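Long-range contact in manganese-binding protein (Chlamydia trachomatis, PDB 6NSI), which binds iron(II), manganese(II) and nickel(II), preferring iron(II), and hands them to the membrane permease of an ABC transporter for import into the cell: residues A[80-90]-A[108-117]. Residues are numbered along the deposited sequence; the frame is centred on the assembly and turned at random.
Sequences LGQRLLNKNCF and RVWGAAVKEM
Leu84 fits as a knob into a hole formed by Val109, Ala112, Ala113 and Glu116. Its methyl CD2 lies 3.5 Å from Ala112 CB, while CD1 lies 3.7 Å from Ala113 CB. Leu80 meets Met117 nearly at a right angle, with Leu80 CD2 3.7 Å from Met117 CG. At the other end of the contact, Val109 CG1 lies over one face of the Phe90 ring.

Glu116 takes the salt bridge and the water-mediated contact. The bend at chi2 (-62°) sends its carboxylate out toward Lys87, which approaches from the opposite direction; Lys87 NZ forms a salt bridge to the syn lone pair of Glu116 OE2 at 2.9 Å. The other oxygen, OE1, accepts from a water that also accepts from Arg83 NH1.

Arg108 NH2 donates to Cys89 O at 2.8 Å with an N-H...O angle of 166°, the acceptor lying near the guanidinium plane. This bond ties down the Schellman motif that ends helix 80-85, at Cys89, whose own N reaches back to Leu84 O.

The axes of helix 80-85 and of residues 108-117 approach to 9.4 Å and cross at 102°, a near-perpendicular packing. It joins helix 107-124 to the short helix after edge strand 77-79 in this metal-binding member of the bacterial solute-binding protein 9 family; the side chain of Phe90 lies about 9 Å from that of the iron ligand His102.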
# COMPACT_ATOMS: atom_id res chain seq x y z
N LEU A 80 7.99 -2.01 10.80
CA LEU A 80 8.17 -3.00 9.74
C LEU A 80 9.04 -2.46 8.60
O LEU A 80 9.91 -3.17 8.09
CB LEU A 80 6.81 -3.47 9.23
CG LEU A 80 5.98 -4.25 10.26
CD1 LEU A 80 4.51 -4.36 9.85
CD2 LEU A 80 6.59 -5.65 10.48
N GLY A 81 8.82 -1.20 8.20
CA GLY A 81 9.62 -0.63 7.12
C GLY A 81 11.08 -0.44 7.48
O GLY A 81 11.97 -0.62 6.64
N GLN A 82 11.35 -0.07 8.74
CA GLN A 82 12.73 0.08 9.16
C GLN A 82 13.43 -1.27 9.25
O GLN A 82 14.59 -1.40 8.84
CB GLN A 82 12.80 0.81 10.50
CG GLN A 82 14.21 1.17 10.91
CD GLN A 82 14.90 2.04 9.87
OE1 GLN A 82 14.33 3.03 9.40
NE2 GLN A 82 16.13 1.68 9.51
N ARG A 83 12.74 -2.28 9.78
CA ARG A 83 13.33 -3.62 9.84
C ARG A 83 13.61 -4.15 8.44
O ARG A 83 14.65 -4.77 8.20
CB ARG A 83 12.41 -4.55 10.62
CG ARG A 83 12.21 -4.12 12.06
CD ARG A 83 11.65 -5.24 12.91
NE ARG A 83 11.45 -4.81 14.30
CZ ARG A 83 11.32 -5.64 15.34
NH1 ARG A 83 11.37 -6.95 15.16
NH2 ARG A 83 11.15 -5.15 16.56
N LEU A 84 12.69 -3.91 7.50
CA LEU A 84 12.94 -4.31 6.12
C LEU A 84 14.11 -3.53 5.52
O LEU A 84 14.92 -4.09 4.77
CB LEU A 84 11.67 -4.11 5.29
CG LEU A 84 10.57 -5.13 5.56
CD1 LEU A 84 9.37 -4.81 4.68
CD2 LEU A 84 11.09 -6.53 5.29
N LEU A 85 14.23 -2.25 5.86
CA LEU A 85 15.36 -1.47 5.37
C LEU A 85 16.66 -1.92 6.02
O LEU A 85 17.72 -1.87 5.37
CB LEU A 85 15.12 0.03 5.63
CG LEU A 85 14.33 0.79 4.56
CD1 LEU A 85 14.33 2.29 4.83
CD2 LEU A 85 14.86 0.50 3.15
N ASN A 86 16.61 -2.40 7.26
CA ASN A 86 17.78 -2.89 7.97
C ASN A 86 18.43 -4.08 7.28
O ASN A 86 19.54 -4.48 7.66
CB ASN A 86 17.41 -3.27 9.42
CG ASN A 86 17.29 -2.07 10.36
OD1 ASN A 86 17.34 -0.91 9.94
ND2 ASN A 86 17.12 -2.35 11.66
N LYS A 87 17.78 -4.66 6.27
CA LYS A 87 18.28 -5.84 5.58
C LYS A 87 18.33 -5.66 4.07
O LYS A 87 18.48 -6.65 3.35
CB LYS A 87 17.43 -7.06 5.93
CG LYS A 87 17.27 -7.31 7.43
CD LYS A 87 15.98 -8.05 7.75
CE LYS A 87 16.26 -9.50 8.15
NZ LYS A 87 15.37 -9.93 9.27
N ASN A 88 18.22 -4.42 3.57
CA ASN A 88 18.07 -4.14 2.14
C ASN A 88 17.11 -5.15 1.50
O ASN A 88 17.35 -5.63 0.38
CB ASN A 88 19.43 -4.13 1.43
CG ASN A 88 19.51 -3.07 0.32
OD1 ASN A 88 18.60 -2.26 0.13
ND2 ASN A 88 20.61 -3.07 -0.41
N CYS A 89 16.04 -5.50 2.22
CA CYS A 89 14.99 -6.33 1.64
C CYS A 89 14.37 -5.66 0.43
O CYS A 89 13.88 -6.34 -0.48
CB CYS A 89 13.90 -6.63 2.69
SG CYS A 89 14.41 -7.73 4.04
N PHE A 90 14.37 -4.33 0.40
CA PHE A 90 13.84 -3.59 -0.74
C PHE A 90 14.60 -2.28 -0.87
O PHE A 90 15.35 -1.87 0.02
CB PHE A 90 12.33 -3.34 -0.61
CG PHE A 90 11.97 -2.21 0.33
CD1 PHE A 90 12.11 -2.36 1.69
CD2 PHE A 90 11.47 -1.02 -0.17
CE1 PHE A 90 11.78 -1.33 2.56
CE2 PHE A 90 11.12 0.02 0.69
CZ PHE A 90 11.28 -0.14 2.06
N ARG A 108 5.72 -8.92 -3.01
CA ARG A 108 6.98 -9.51 -2.55
C ARG A 108 7.53 -8.75 -1.35
O ARG A 108 8.00 -9.36 -0.38
CB ARG A 108 8.01 -9.52 -3.67
CG ARG A 108 9.35 -10.11 -3.25
CD ARG A 108 10.48 -9.61 -4.14
NE ARG A 108 10.92 -8.27 -3.78
CZ ARG A 108 11.67 -7.98 -2.72
NH1 ARG A 108 12.08 -8.95 -1.90
NH2 ARG A 108 12.02 -6.72 -2.47
N VAL A 109 7.47 -7.42 -1.39
CA VAL A 109 7.93 -6.63 -0.25
C VAL A 109 7.03 -6.88 0.96
O VAL A 109 7.52 -7.11 2.07
CB VAL A 109 8.00 -5.13 -0.64
CG1 VAL A 109 8.47 -4.27 0.53
CG2 VAL A 109 8.93 -4.94 -1.85
N TRP A 110 5.71 -6.88 0.77
CA TRP A 110 4.82 -7.11 1.91
C TRP A 110 4.96 -8.52 2.46
O TRP A 110 4.75 -8.75 3.65
CB TRP A 110 3.37 -6.82 1.52
CG TRP A 110 2.52 -6.39 2.71
CD1 TRP A 110 1.36 -6.97 3.15
CD2 TRP A 110 2.77 -5.28 3.60
NE1 TRP A 110 0.88 -6.30 4.25
CE2 TRP A 110 1.71 -5.26 4.54
CE3 TRP A 110 3.77 -4.30 3.68
CZ2 TRP A 110 1.64 -4.31 5.56
CZ3 TRP A 110 3.69 -3.35 4.70
CH2 TRP A 110 2.64 -3.37 5.62
N GLY A 111 5.32 -9.48 1.61
CA GLY A 111 5.68 -10.80 2.13
C GLY A 111 6.86 -10.73 3.07
O GLY A 111 6.85 -11.33 4.16
N ALA A 112 7.91 -10.00 2.68
CA ALA A 112 9.03 -9.76 3.58
C ALA A 112 8.56 -9.05 4.86
O ALA A 112 9.00 -9.40 5.96
CB ALA A 112 10.10 -8.94 2.88
N ALA A 113 7.67 -8.06 4.72
CA ALA A 113 7.08 -7.42 5.89
C ALA A 113 6.40 -8.44 6.79
O ALA A 113 6.57 -8.43 8.01
CB ALA A 113 6.08 -6.35 5.44
N VAL A 114 5.62 -9.34 6.19
CA VAL A 114 4.95 -10.37 6.99
C VAL A 114 5.98 -11.28 7.66
O VAL A 114 5.76 -11.73 8.80
CB VAL A 114 3.96 -11.14 6.11
CG1 VAL A 114 3.45 -12.37 6.82
CG2 VAL A 114 2.79 -10.22 5.73
N LYS A 115 7.12 -11.48 7.01
CA LYS A 115 8.19 -12.31 7.62
C LYS A 115 8.64 -11.63 8.91
O LYS A 115 8.86 -12.34 9.87
CB LYS A 115 9.37 -12.50 6.66
CG LYS A 115 9.98 -13.89 6.71
CD LYS A 115 11.04 -14.11 5.67
CE LYS A 115 10.57 -13.72 4.29
NZ LYS A 115 9.54 -14.64 3.77
N GLU A 116 8.76 -10.31 8.91
CA GLU A 116 9.15 -9.59 10.11
C GLU A 116 8.05 -9.63 11.17
O GLU A 116 8.34 -9.75 12.36
CB GLU A 116 9.50 -8.14 9.77
CG GLU A 116 10.63 -8.01 8.77
CD GLU A 116 11.93 -8.60 9.28
OE1 GLU A 116 12.26 -8.39 10.46
OE2 GLU A 116 12.61 -9.29 8.49
N MET A 117 6.79 -9.52 10.75
CA MET A 117 5.68 -9.68 11.68
C MET A 117 5.77 -11.01 12.42
O MET A 117 5.73 -11.05 13.65
CB MET A 117 4.34 -9.60 10.94
CG MET A 117 4.08 -8.29 10.18
SD MET A 117 2.44 -8.41 9.44
CE MET A 117 2.60 -7.31 8.01
O HOH W 1 11.28 -8.43 13.04